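Local atomic coordinates of formiminoglutamase (Trypanosoma cruzi, PDB entry 4MYN), a protein that hydrolyses N-formimino-L-glutamate to L-glutamate and formamide at a two-manganese centre of the arginase type. Residues S147-R152 and F183-S188; G120-S125 and D278-N283; Q124-G129 and F166-E171. The protein carries 2 engineered substitutions. All coordinates share one frame; numbering follows the deposited sequence.

Contact 1. Residues S147-R152 and F183-S188; sequences SHLDVR and FACQGS. With MN (manganese (II) ion), chain C; MN (manganese (II) ion), chain B.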
ATOM      1  N   SER A 147      -8.491  11.581  -9.884  1.00 25.44           N
ATOM      2  CA  SER A 147      -9.151  11.872  -8.608  1.00 26.30           C
ATOM      3  C   SER A 147      -9.821  13.252  -8.626  1.00 25.38           C
ATOM      4  O   SER A 147     -10.739  13.513  -7.846  1.00 28.81           O
ATOM      5  CB  SER A 147      -8.165  11.766  -7.440  1.00 26.64           C
ATOM      6  OG  SER A 147      -7.025  12.566  -7.670  1.00 33.91           O
ATOM      7  N   HIS A 148      -9.358  14.126  -9.520  1.00 24.62           N
ATOM      8  CA  HIS A 148      -9.868  15.505  -9.620  1.00 30.50           C
ATOM      9  C   HIS A 148     -10.662  15.737 -10.907  1.00 29.02           C
ATOM     10  O   HIS A 148     -10.469  15.029 -11.865  1.00 27.83           O
ATOM     11  CB  HIS A 148      -8.695  16.482  -9.582  1.00 30.35           C
ATOM     12  CG  HIS A 148      -7.662  16.129  -8.560  1.00 30.39           C
ATOM     13  ND1 HIS A 148      -6.508  15.439  -8.873  1.00 26.82           N
ATOM     14  CD2 HIS A 148      -7.622  16.348  -7.221  1.00 35.57           C
ATOM     15  CE1 HIS A 148      -5.797  15.258  -7.772  1.00 32.77           C
ATOM     16  NE2 HIS A 148      -6.453  15.795  -6.756  1.00 34.30           N
ATOM     17  N   LEU A 149     -11.530  16.756 -10.941  1.00 32.87           N
ATOM     18  CA  LEU A 149     -12.356  16.988 -12.136  1.00 33.68           C
ATOM     19  C   LEU A 149     -11.626  17.778 -13.231  1.00 37.92           C
ATOM     20  O   LEU A 149     -11.881  17.598 -14.437  1.00 39.09           O
ATOM     21  CB  LEU A 149     -13.659  17.703 -11.770  1.00 33.69           C
ATOM     22  CG  LEU A 149     -14.680  16.977 -10.905  1.00 37.08           C
ATOM     23  CD1 LEU A 149     -15.964  17.791 -10.890  1.00 35.45           C
ATOM     24  CD2 LEU A 149     -14.946  15.584 -11.439  1.00 33.89           C
ATOM     25  N   ASP A 150     -10.729  18.663 -12.809  1.00 35.04           N
ATOM     26  CA  ASP A 150      -9.894  19.415 -13.738  1.00 33.35           C
ATOM     27  C   ASP A 150     -10.716  20.277 -14.689  1.00 36.19           C
ATOM     28  O   ASP A 150     -10.440  20.325 -15.890  1.00 38.89           O
ATOM     29  CB  ASP A 150      -8.982  18.476 -14.533  1.00 33.74           C
ATOM     30  CG  ASP A 150      -7.799  17.993 -13.717  1.00 36.53           C
ATOM     31  OD1 ASP A 150      -7.881  18.028 -12.466  1.00 32.26           O
ATOM     32  OD2 ASP A 150      -6.789  17.596 -14.332  1.00 37.63           O
ATOM     33  N   VAL A 151     -11.723  20.944 -14.133  1.00 33.87           N
ATOM     34  CA  VAL A 151     -12.517  21.920 -14.874  1.00 39.96           C
ATOM     35  C   VAL A 151     -12.394  23.272 -14.193  1.00 41.08           C
ATOM     36  O   VAL A 151     -13.258  24.149 -14.330  1.00 41.85           O
ATOM     37  CB  VAL A 151     -14.003  21.512 -15.017  1.00 36.83           C
ATOM     38  CG1 VAL A 151     -14.116  20.206 -15.791  1.00 35.95           C
ATOM     39  CG2 VAL A 151     -14.696  21.419 -13.652  1.00 39.15           C
ATOM     40  N   ARG A 152     -11.296  23.432 -13.461  1.00 41.20           N
ATOM     41  CA  ARG A 152     -10.992  24.694 -12.802  1.00 47.22           C
ATOM     42  C   ARG A 152     -10.932  25.834 -13.807  1.00 45.54           C
ATOM     43  O   ARG A 152     -10.496  25.651 -14.947  1.00 42.84           O
ATOM     44  CB  ARG A 152      -9.657  24.611 -12.059  1.00 42.34           C
ATOM     45  CG  ARG A 152      -9.581  23.482 -11.049  1.00 44.21           C
ATOM     46  CD  ARG A 152      -8.672  23.859  -9.887  1.00 43.94           C
ATOM     47  NE  ARG A 152      -8.681  22.833  -8.849  1.00 47.88           N
ATOM     48  CZ  ARG A 152      -9.420  22.889  -7.744  1.00 54.44           C
ATOM     49  NH1 ARG A 152     -10.218  23.930  -7.516  1.00 49.41           N
ATOM     50  NH2 ARG A 152      -9.358  21.903  -6.858  1.00 55.57           N
ATOM     51  N   PHE A 183     -13.857   9.810 -14.420  1.00 25.39           N
ATOM     52  CA  PHE A 183     -13.778   8.464 -13.856  1.00 26.16           C
ATOM     53  C   PHE A 183     -12.872   8.383 -12.630  1.00 23.88           C
ATOM     54  O   PHE A 183     -11.704   8.773 -12.707  1.00 25.61           O
ATOM     55  CB  PHE A 183     -13.222   7.546 -14.936  1.00 22.04           C
ATOM     56  CG  PHE A 183     -13.367   6.084 -14.638  1.00 26.01           C
ATOM     57  CD1 PHE A 183     -12.354   5.391 -13.966  1.00 25.59           C
ATOM     58  CD2 PHE A 183     -14.480   5.381 -15.074  1.00 25.40           C
ATOM     59  CE1 PHE A 183     -12.469   4.029 -13.711  1.00 25.16           C
ATOM     60  CE2 PHE A 183     -14.601   4.007 -14.815  1.00 29.98           C
ATOM     61  CZ  PHE A 183     -13.602   3.339 -14.136  1.00 24.29           C
ATOM     62  N   ALA A 184     -13.400   7.825 -11.535  1.00 24.38           N
ATOM     63  CA  ALA A 184     -12.673   7.621 -10.277  1.00 24.09           C
ATOM     64  C   ALA A 184     -12.366   8.928  -9.556  1.00 27.53           C
ATOM     65  O   ALA A 184     -11.362   9.037  -8.827  1.00 26.20           O
ATOM     66  CB  ALA A 184     -11.374   6.823 -10.509  1.00 25.87           C
ATOM     67  N   CYS A 185     -13.235   9.912  -9.763  1.00 26.80           N
ATOM     68  CA  CYS A 185     -13.109  11.190  -9.099  1.00 28.45           C
ATOM     69  C   CYS A 185     -13.454  11.000  -7.630  1.00 25.66           C
ATOM     70  O   CYS A 185     -14.185  10.064  -7.267  1.00 27.12           O
ATOM     71  CB  CYS A 185     -14.008  12.247  -9.768  1.00 29.77           C
ATOM     72  SG  CYS A 185     -15.658  11.670 -10.230  1.00 29.12           S
ATOM     73  N   GLN A 186     -12.921  11.872  -6.782  1.00 26.03           N
ATOM     74  CA  GLN A 186     -13.109  11.721  -5.346  1.00 28.61           C
ATOM     75  C   GLN A 186     -13.830  12.908  -4.721  1.00 30.22           C
ATOM     76  O   GLN A 186     -13.364  14.041  -4.823  1.00 28.31           O
ATOM     77  CB  GLN A 186     -11.762  11.481  -4.662  1.00 29.11           C
ATOM     78  CG  GLN A 186     -11.112  10.127  -5.031  1.00 24.45           C
ATOM     79  CD  GLN A 186      -9.748   9.967  -4.384  1.00 24.36           C
ATOM     80  OE1 GLN A 186      -9.487  10.548  -3.334  1.00 26.95           O
ATOM     81  NE2 GLN A 186      -8.872   9.188  -5.006  1.00 23.71           N
ATOM     82  N   GLY A 187     -14.964  12.631  -4.079  1.00 24.21           N
ATOM     83  CA  GLY A 187     -15.791  13.674  -3.494  1.00 28.93           C
ATOM     84  C   GLY A 187     -15.083  14.555  -2.480  1.00 30.82           C
ATOM     85  O   GLY A 187     -15.437  15.719  -2.321  1.00 31.49           O
ATOM     86  N   SER A 188     -14.086  14.007  -1.790  1.00 28.73           N
ATOM     87  CA  SER A 188     -13.321  14.784  -0.814  1.00 30.49           C
ATOM     88  C   SER A 188     -12.420  15.826  -1.474  1.00 32.70           C
ATOM     89  O   SER A 188     -11.886  16.702  -0.798  1.00 33.24           O
ATOM     90  CB  SER A 188     -12.449  13.854   0.022  1.00 31.42           C
ATOM     91  OG  SER A 188     -11.590  13.120  -0.828  1.00 33.65           O
TER
HETATM   92 MN    MN C 401      -5.538  14.666 -10.686  1.00 27.52          MN
HETATM   93 MN    MN B 400      -5.603  15.818 -13.646  0.75 31.13          MN
HETATM   94  O   HOH W   1      -5.530  16.686 -11.527  1.00 28.29           O
HETATM   95  O   HOH W   2      -3.926  17.393 -13.144  1.00 37.69           O

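Contact 2. Residues G120-S125 and D278-N283; sequences GGHDQS and DMSELN. Engineered in segment 120-125: His122 (natural residue Asn). With MN (manganese (II) ion), chain B.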
ATOM      1  N   GLY A 120       4.835  14.727 -17.521  1.00 28.26           N
ATOM      2  CA  GLY A 120       4.310  16.047 -17.825  1.00 28.92           C
ATOM      3  C   GLY A 120       2.970  16.284 -17.138  1.00 27.55           C
ATOM      4  O   GLY A 120       2.284  15.334 -16.769  1.00 27.62           O
ATOM      5  N   GLY A 121       2.595  17.549 -17.000  1.00 27.71           N
ATOM      6  CA  GLY A 121       1.353  17.958 -16.361  1.00 25.66           C
ATOM      7  C   GLY A 121       0.122  17.635 -17.187  1.00 27.58           C
ATOM      8  O   GLY A 121       0.202  17.502 -18.405  1.00 29.16           O
ATOM      9  N   HIS A 122      -1.026  17.558 -16.527  1.00 28.43           N
ATOM     10  CA  HIS A 122      -2.272  17.175 -17.185  1.00 30.78           C
ATOM     11  C   HIS A 122      -2.797  18.226 -18.160  1.00 34.64           C
ATOM     12  O   HIS A 122      -3.723  17.948 -18.929  1.00 29.15           O
ATOM     13  CB  HIS A 122      -3.352  16.858 -16.152  1.00 28.35           C
ATOM     14  CG  HIS A 122      -4.362  15.853 -16.624  1.00 28.53           C
ATOM     15  ND1 HIS A 122      -5.333  15.326 -15.802  1.00 28.74           N
ATOM     16  CD2 HIS A 122      -4.540  15.272 -17.835  1.00 27.38           C
ATOM     17  CE1 HIS A 122      -6.074  14.470 -16.486  1.00 25.62           C
ATOM     18  NE2 HIS A 122      -5.609  14.413 -17.719  1.00 29.63           N
ATOM     19  N   ASP A 123      -2.222  19.427 -18.130  1.00 29.40           N
ATOM     20  CA  ASP A 123      -2.598  20.448 -19.115  1.00 31.73           C
ATOM     21  C   ASP A 123      -2.447  19.965 -20.569  1.00 31.47           C
ATOM     22  O   ASP A 123      -3.092  20.507 -21.472  1.00 32.89           O
ATOM     23  CB  ASP A 123      -1.842  21.765 -18.898  1.00 32.23           C
ATOM     24  CG  ASP A 123      -0.360  21.563 -18.642  1.00 41.12           C
ATOM     25  OD1 ASP A 123      -0.002  21.044 -17.546  1.00 41.98           O
ATOM     26  OD2 ASP A 123       0.448  21.943 -19.528  1.00 41.36           O
ATOM     27  N   GLN A 124      -1.602  18.960 -20.787  1.00 29.20           N
ATOM     28  CA  GLN A 124      -1.417  18.366 -22.111  1.00 28.33           C
ATOM     29  C   GLN A 124      -2.718  17.839 -22.714  1.00 31.25           C
ATOM     30  O   GLN A 124      -2.823  17.682 -23.938  1.00 32.09           O
ATOM     31  CB  GLN A 124      -0.368  17.240 -22.090  1.00 30.09           C
ATOM     32  CG  GLN A 124      -0.728  16.017 -21.197  1.00 28.63           C
ATOM     33  CD  GLN A 124      -0.055  14.747 -21.647  1.00 32.87           C
ATOM     34  OE1 GLN A 124       0.232  14.581 -22.834  1.00 35.24           O
ATOM     35  NE2 GLN A 124       0.176  13.816 -20.712  1.00 26.35           N
ATOM     36  N   SER A 125      -3.704  17.558 -21.867  1.00 28.99           N
ATOM     37  CA  SER A 125      -4.943  16.958 -22.352  1.00 31.32           C
ATOM     38  C   SER A 125      -5.800  17.914 -23.180  1.00 32.50           C
ATOM     39  O   SER A 125      -6.632  17.469 -23.972  1.00 29.28           O
ATOM     40  CB  SER A 125      -5.743  16.363 -21.200  1.00 32.18           C
ATOM     41  OG  SER A 125      -5.015  15.275 -20.665  1.00 30.98           O
ATOM     42  N   ASP A 278      -3.325   9.520 -23.162  1.00 27.02           N
ATOM     43  CA  ASP A 278      -2.237  10.220 -22.491  1.00 25.53           C
ATOM     44  C   ASP A 278      -2.143   9.825 -21.019  1.00 23.52           C
ATOM     45  O   ASP A 278      -3.061   9.229 -20.450  1.00 24.46           O
ATOM     46  CB  ASP A 278      -2.217  11.745 -22.724  1.00 26.12           C
ATOM     47  CG  ASP A 278      -3.405  12.484 -22.108  1.00 28.94           C
ATOM     48  OD1 ASP A 278      -4.239  11.901 -21.385  1.00 32.16           O
ATOM     49  OD2 ASP A 278      -3.502  13.700 -22.358  1.00 30.38           O
ATOM     50  N   MET A 279      -0.998  10.123 -20.436  1.00 24.71           N
ATOM     51  CA  MET A 279      -0.737   9.775 -19.050  1.00 22.14           C
ATOM     52  C   MET A 279      -0.029  10.959 -18.425  1.00 24.31           C
ATOM     53  O   MET A 279       1.058  11.324 -18.868  1.00 25.08           O
ATOM     54  CB  MET A 279       0.165   8.525 -19.027  1.00 29.03           C
ATOM     55  CG  MET A 279       0.566   8.022 -17.632  1.00 30.48           C
ATOM     56  SD  MET A 279       1.557   6.496 -17.717  1.00 30.05           S
ATOM     57  CE  MET A 279       0.363   5.407 -18.486  1.00 28.28           C
ATOM     58  N   SER A 280      -0.630  11.539 -17.384  1.00 23.45           N
ATOM     59  CA  SER A 280      -0.141  12.799 -16.830  1.00 24.18           C
ATOM     60  C   SER A 280       0.147  12.696 -15.325  1.00 25.05           C
ATOM     61  O   SER A 280      -0.366  11.807 -14.640  1.00 23.38           O
ATOM     62  CB  SER A 280      -1.164  13.911 -17.064  1.00 25.42           C
ATOM     63  OG  SER A 280      -1.442  14.060 -18.444  1.00 30.87           O
ATOM     64  N   GLU A 281       0.995  13.607 -14.859  1.00 24.32           N
ATOM     65  CA  GLU A 281       1.251  13.868 -13.437  1.00 23.13           C
ATOM     66  C   GLU A 281       2.319  12.994 -12.778  1.00 26.90           C
ATOM     67  O   GLU A 281       2.590  13.135 -11.576  1.00 25.38           O
ATOM     68  CB  GLU A 281      -0.048  13.914 -12.622  1.00 23.22           C
ATOM     69  CG  GLU A 281      -1.023  15.009 -13.116  1.00 22.86           C
ATOM     70  CD  GLU A 281      -0.498  16.422 -12.904  1.00 28.89           C
ATOM     71  OE1 GLU A 281       0.102  16.670 -11.838  1.00 32.62           O
ATOM     72  OE2 GLU A 281      -0.719  17.301 -13.776  1.00 28.45           O
ATOM     73  N   LEU A 282       2.952  12.131 -13.561  1.00 24.40           N
ATOM     74  CA  LEU A 282       4.075  11.347 -13.049  1.00 25.24           C
ATOM     75  C   LEU A 282       5.173  12.318 -12.619  1.00 28.03           C
ATOM     76  O   LEU A 282       5.596  13.170 -13.410  1.00 27.51           O
ATOM     77  CB  LEU A 282       4.605  10.395 -14.113  1.00 26.99           C
ATOM     78  CG  LEU A 282       5.680   9.450 -13.589  1.00 23.23           C
ATOM     79  CD1 LEU A 282       5.107   8.485 -12.536  1.00 28.14           C
ATOM     80  CD2 LEU A 282       6.327   8.668 -14.750  1.00 30.07           C
ATOM     81  N   ASN A 283       5.618  12.190 -11.368  1.00 28.31           N
ATOM     82  CA  ASN A 283       6.542  13.145 -10.772  1.00 24.02           C
ATOM     83  C   ASN A 283       7.702  12.446 -10.063  1.00 25.91           C
ATOM     84  O   ASN A 283       7.610  12.130  -8.873  1.00 27.99           O
ATOM     85  CB  ASN A 283       5.779  14.054  -9.783  1.00 25.50           C
ATOM     86  CG  ASN A 283       6.599  15.257  -9.344  1.00 25.97           C
ATOM     87  OD1 ASN A 283       7.814  15.172  -9.245  1.00 27.02           O
ATOM     88  ND2 ASN A 283       5.931  16.381  -9.084  1.00 24.71           N
TER
HETATM   89 MN    MN B 400      -5.603  15.818 -13.646  0.75 31.13          MN
HETATM   90  O   HOH W   2      -3.926  17.393 -13.144  1.00 37.69           O
HETATM   91  O   HOH W   1      -5.530  16.686 -11.527  1.00 28.29           O

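Contact 3. Residues Q124-G129 and F166-E171; sequences QSAPNG and FRQLLE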
ATOM      1  N   GLN A 124      -1.602  18.960 -20.787  1.00 29.20           N
ATOM      2  CA  GLN A 124      -1.417  18.366 -22.111  1.00 28.33           C
ATOM      3  C   GLN A 124      -2.718  17.839 -22.714  1.00 31.25           C
ATOM      4  O   GLN A 124      -2.823  17.682 -23.938  1.00 32.09           O
ATOM      5  CB  GLN A 124      -0.368  17.240 -22.090  1.00 30.09           C
ATOM      6  CG  GLN A 124      -0.728  16.017 -21.197  1.00 28.63           C
ATOM      7  CD  GLN A 124      -0.055  14.747 -21.647  1.00 32.87           C
ATOM      8  OE1 GLN A 124       0.232  14.581 -22.834  1.00 35.24           O
ATOM      9  NE2 GLN A 124       0.176  13.816 -20.712  1.00 26.35           N
ATOM     10  N   SER A 125      -3.704  17.558 -21.867  1.00 28.99           N
ATOM     11  CA  SER A 125      -4.943  16.958 -22.352  1.00 31.32           C
ATOM     12  C   SER A 125      -5.800  17.914 -23.180  1.00 32.50           C
ATOM     13  O   SER A 125      -6.632  17.469 -23.972  1.00 29.28           O
ATOM     14  CB  SER A 125      -5.743  16.363 -21.200  1.00 32.18           C
ATOM     15  OG  SER A 125      -5.015  15.275 -20.665  1.00 30.98           O
ATOM     16  N   ALA A 126      -5.592  19.216 -22.997  1.00 30.60           N
ATOM     17  CA  ALA A 126      -6.290  20.209 -23.822  1.00 35.10           C
ATOM     18  C   ALA A 126      -5.904  20.110 -25.300  1.00 32.91           C
ATOM     19  O   ALA A 126      -6.786  19.902 -26.153  1.00 32.57           O
ATOM     20  CB  ALA A 126      -6.097  21.617 -23.278  1.00 34.47           C
ATOM     21  N   PRO A 127      -4.593  20.229 -25.622  1.00 32.50           N
ATOM     22  CA  PRO A 127      -4.142  20.055 -27.013  1.00 31.90           C
ATOM     23  C   PRO A 127      -4.423  18.664 -27.551  1.00 34.59           C
ATOM     24  O   PRO A 127      -4.799  18.514 -28.708  1.00 32.56           O
ATOM     25  CB  PRO A 127      -2.622  20.250 -26.950  1.00 32.21           C
ATOM     26  CG  PRO A 127      -2.303  20.731 -25.571  1.00 32.79           C
ATOM     27  CD  PRO A 127      -3.504  20.621 -24.705  1.00 31.87           C
ATOM     28  N   ASN A 128      -4.207  17.638 -26.731  1.00 32.80           N
ATOM     29  CA  ASN A 128      -4.502  16.288 -27.174  1.00 33.44           C
ATOM     30  C   ASN A 128      -5.973  16.147 -27.573  1.00 31.02           C
ATOM     31  O   ASN A 128      -6.297  15.564 -28.606  1.00 34.00           O
ATOM     32  CB  ASN A 128      -4.102  15.268 -26.095  1.00 31.10           C
ATOM     33  CG  ASN A 128      -2.591  15.136 -25.957  1.00 34.14           C
ATOM     34  OD1 ASN A 128      -1.835  15.578 -26.822  1.00 30.94           O
ATOM     35  ND2 ASN A 128      -2.144  14.521 -24.866  1.00 32.31           N
ATOM     36  N   GLY A 129      -6.863  16.677 -26.749  1.00 28.51           N
ATOM     37  CA  GLY A 129      -8.282  16.662 -27.057  1.00 34.64           C
ATOM     38  C   GLY A 129      -8.607  17.434 -28.325  1.00 39.33           C
ATOM     39  O   GLY A 129      -9.435  17.003 -29.140  1.00 34.33           O
ATOM     40  N   PHE A 166     -10.107  20.153 -19.057  1.00 34.81           N
ATOM     41  CA  PHE A 166     -11.432  19.676 -19.455  1.00 32.58           C
ATOM     42  C   PHE A 166     -12.487  20.766 -19.409  1.00 37.10           C
ATOM     43  O   PHE A 166     -13.597  20.585 -19.893  1.00 38.86           O
ATOM     44  CB  PHE A 166     -11.808  18.404 -18.692  1.00 34.20           C
ATOM     45  CG  PHE A 166     -10.822  17.305 -18.916  1.00 30.72           C
ATOM     46  CD1 PHE A 166     -10.860  16.553 -20.080  1.00 32.35           C
ATOM     47  CD2 PHE A 166      -9.784  17.099 -18.023  1.00 32.07           C
ATOM     48  CE1 PHE A 166      -9.910  15.572 -20.317  1.00 32.58           C
ATOM     49  CE2 PHE A 166      -8.833  16.119 -18.255  1.00 29.63           C
ATOM     50  CZ  PHE A 166      -8.898  15.354 -19.399  1.00 31.87           C
ATOM     51  N   ARG A 167     -12.119  21.915 -18.859  1.00 33.04           N
ATOM     52  CA  ARG A 167     -12.962  23.089 -18.995  1.00 38.60           C
ATOM     53  C   ARG A 167     -12.856  23.567 -20.437  1.00 39.06           C
ATOM     54  O   ARG A 167     -13.854  23.921 -21.054  1.00 40.77           O
ATOM     55  CB  ARG A 167     -12.545  24.197 -18.022  1.00 39.05           C
ATOM     56  CG  ARG A 167     -13.504  25.385 -17.983  1.00 46.41           C
ATOM     57  CD  ARG A 167     -13.313  26.209 -16.709  1.00 47.26           C
ATOM     58  NE  ARG A 167     -14.445  27.096 -16.456  1.00 54.19           N
ATOM     59  CZ  ARG A 167     -15.308  26.950 -15.455  1.00 53.12           C
ATOM     60  NH1 ARG A 167     -15.168  25.956 -14.588  1.00 45.18           N
ATOM     61  NH2 ARG A 167     -16.310  27.810 -15.312  1.00 57.59           N
ATOM     62  N   GLN A 168     -11.648  23.547 -20.989  1.00 38.48           N
ATOM     63  CA  GLN A 168     -11.476  24.033 -22.354  1.00 44.81           C
ATOM     64  C   GLN A 168     -11.928  23.034 -23.420  1.00 44.20           C
ATOM     65  O   GLN A 168     -12.215  23.424 -24.552  1.00 43.95           O
ATOM     66  CB  GLN A 168     -10.065  24.600 -22.616  1.00 49.36           C
ATOM     67  CG  GLN A 168      -8.898  23.701 -22.279  1.00 47.13           C
ATOM     68  CD  GLN A 168      -7.573  24.462 -22.181  1.00 43.82           C
ATOM     69  OE1 GLN A 168      -6.955  24.520 -21.112  1.00 49.98           O
ATOM     70  NE2 GLN A 168      -7.127  25.032 -23.295  1.00 39.95           N
ATOM     71  N   LEU A 169     -12.011  21.753 -23.068  1.00 36.16           N
ATOM     72  CA  LEU A 169     -12.580  20.781 -23.997  1.00 36.71           C
ATOM     73  C   LEU A 169     -14.125  20.782 -23.958  1.00 36.41           C
ATOM     74  O   LEU A 169     -14.781  20.631 -24.988  1.00 42.32           O
ATOM     75  CB  LEU A 169     -11.978  19.384 -23.791  1.00 41.74           C
ATOM     76  CG  LEU A 169     -10.454  19.292 -24.008  1.00 39.49           C
ATOM     77  CD1 LEU A 169      -9.908  17.903 -23.651  1.00 38.80           C
ATOM     78  CD2 LEU A 169     -10.022  19.692 -25.436  1.00 35.44           C
ATOM     79  N   LEU A 170     -14.707  20.995 -22.784  1.00 35.35           N
ATOM     80  CA  LEU A 170     -16.165  21.101 -22.674  1.00 35.23           C
ATOM     81  C   LEU A 170     -16.671  22.396 -23.286  1.00 42.53           C
ATOM     82  O   LEU A 170     -17.852  22.517 -23.619  1.00 39.31           O
ATOM     83  CB  LEU A 170     -16.618  21.013 -21.213  1.00 35.92           C
ATOM     84  CG  LEU A 170     -16.529  19.611 -20.603  1.00 33.39           C
ATOM     85  CD1 LEU A 170     -16.771  19.670 -19.099  1.00 29.17           C
ATOM     86  CD2 LEU A 170     -17.530  18.670 -21.276  1.00 38.19           C
ATOM     87  N   GLU A 171     -15.776  23.369 -23.417  1.00 40.77           N
ATOM     88  CA  GLU A 171     -16.129  24.633 -24.062  1.00 42.04           C
ATOM     89  C   GLU A 171     -16.076  24.538 -25.588  1.00 44.24           C
ATOM     90  O   GLU A 171     -16.391  25.505 -26.283  1.00 46.19           O
ATOM     91  CB  GLU A 171     -15.218  25.760 -23.580  1.00 43.91           C
ATOM     92  CG  GLU A 171     -15.504  26.256 -22.171  1.00 43.89           C
ATOM     93  CD  GLU A 171     -14.520  27.328 -21.736  1.00 54.20           C
ATOM     94  OE1 GLU A 171     -13.563  27.593 -22.501  1.00 58.08           O
ATOM     95  OE2 GLU A 171     -14.697  27.906 -20.637  1.00 59.49           O
TER

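Contact 1. Residues S147-R152 and F183-S188
Ser147, whose backbone grips Gln186 across the contact, sets its OG over one face of the neighbouring His148 imidazole, toward the rim of the ring, and its CB against the amide end of Gln186. The ring nitrogen ND1 binds one manganese ion at 2.2 Å, while NE2 is hydrogen-bonded to Gln189, so both ring nitrogens are engaged and the turn of the ring is fixed. The hydroxyl takes no hydrogen bond from the ring; its polar partner is Asp238, itself a ligand of the same manganese. Ser147 CB lies 3.6 Å from Gln186 NE2, and that amide nitrogen is spent on the backbone oxygen of Val254. Between the backbones, Gln186 N donates to Ser147 O over 2.9 Å with an N-H...O angle of 155°, and Cys185 CA adds a longer CA-H...O contact to the same oxygen. This is the active-site rim of the arginase/deacetylase alpha/beta fold: the loop following strand 141-145 carries metal ligands, and the end of the adjacent parallel strand 180-185 turns a corner beside it. A small serine suits this buried place, where OG reaches Asp238 and CB meets the amide. Leu149, between two metal ligands, points its side chain the other way from the ions; chi1 of -66° and a nearly straight chi2 together carry CD2 to 3.8 Å from Cys185 CB, beside His194 and Val198 of helix 192-200 and Leu205 of strand 204-207. Asp150 reaches the second manganese with OD2 at 2.2 Å, and its OD1 accepts a hydrogen bond from the water that bridges the ions.

Contact 2. Residues G120-S125 and D278-N283
Gly120 and Glu281 join the loop after strand 114-119 to the end of strand 274-280 by one nearly straight backbone hydrogen bond, Glu281 N to Gly120 O, 2.9 Å and 173°, with Gly120 at a phi of 91° after a cis peptide bond. Beyond it the loop tightens into a 3-10 turn over residues 122-124, and side chains take over. Glu281 bends at chi2 (-66°), which brings OE2 back to the loop: the atom accepts from His122 N over 2.8 Å, met on the anti side of the carboxylate, and comes within 3.4 Å of Gly121 CA; glycine suits this place, where a CB would run into the Asp123 carboxylate. Its OE1 is held by Ser249, and a manganese-bound water gives OE2 a further, weak hydrogen bond. The engineered His122, asparagine in the natural protein, carries its ring to the metal with CG anti to the backbone N; ND1 binds manganese at 2.2 Å, NE2 is hydrogen-bonded to Ser234, and CD2 lies obliquely 3.4 Å from Ser280 OG. That serine hydroxyl, directed at the loop, accepts from Gln124 NE2 at 2.8 Å, the donor being set for it by a side chain extended beyond CG. Ser125 OG probably donates to Asp278 OD2, though its position is less certain; Asp278 is also tied to Ser234 and Asn128. Parallel strand ends, with loops bearing metal ligands, are where the arginase fold builds its binuclear site. The buried carboxylates are answered by one backbone N-H and otherwise by hydroxyls, an amide and water, with no positively charged side chain among the partners named, so Glu281 probably helps to orient the backbone of the ligand-bearing turn.

Contact 3. Residues Q124-G129 and F166-E171
Leu169 reaches across to the first turn of helix 125-135 with both methyls. Its chi1 of -61° places CG beside the backbone N and its nearly straight chi2 then pushes the fork ahead, CD1 to 3.3 Å from Ser125 O and CD2 to 3.3 Å from Ala126 O. Gly129 has CD2 3.9 Å from its CA, and a CB there would collide with CD1, which is why glycine suits the place. Ser125 O is meanwhile bonded to Gly129 N at 2.9 Å. Phe166, one turn earlier, also holds CG anti to its carbonyl carbon (chi1 -59°), but its longer, flat side chain extends farther, and its CZ meets Ser125 CB obliquely at 3.8 Å. The ring is shared: it meets the engineered His122 edge-to-face and also touches Phe180. Gln168 sits on the flank, its CG 3.6 Å from the methyl of Ala126, where a partly exposed residue with an aliphatic stem and a polar end fits. The segments of helices 125-135 and 165-170 run in nearly the same sense, 27° between axes 8.9 Å apart, as neighbouring helices do on one face of a parallel alpha/beta sheet; both connect successive strands, from 114-119 to 141-145 and on to 180-185. With Ser125 O bonded within its helix and both carbonyls met by leucine methyls, this chemistry implies a joint held by van der Waals contact rather than hydrogen bonds, whose Phe166 end lies against Asp150 and His122, two ligands of manganese.

Overall arrangement
All three contacts are largely buried, but they differ in chemistry with their place in the fold. Contacts 1 and 2 hang on ends of the same parallel sheet and meet at one manganese, which Asp150 of 147-152 and His122 of 120-125 both bind; each has one backbone-to-backbone hydrogen bond, with polar side chains around it. Contact 3 shares Gln124 and Ser125 with contact 2, yet it is apolar, joining two helices beside the sheet. It touches contact 2 through Asn128 to Asp278 and Phe166 to His122, and contact 1 through Phe166 and Arg167. Contact 1 is the outermost in one respect, since its segments also reach the second subunit, which contacts 2 and 3 do not.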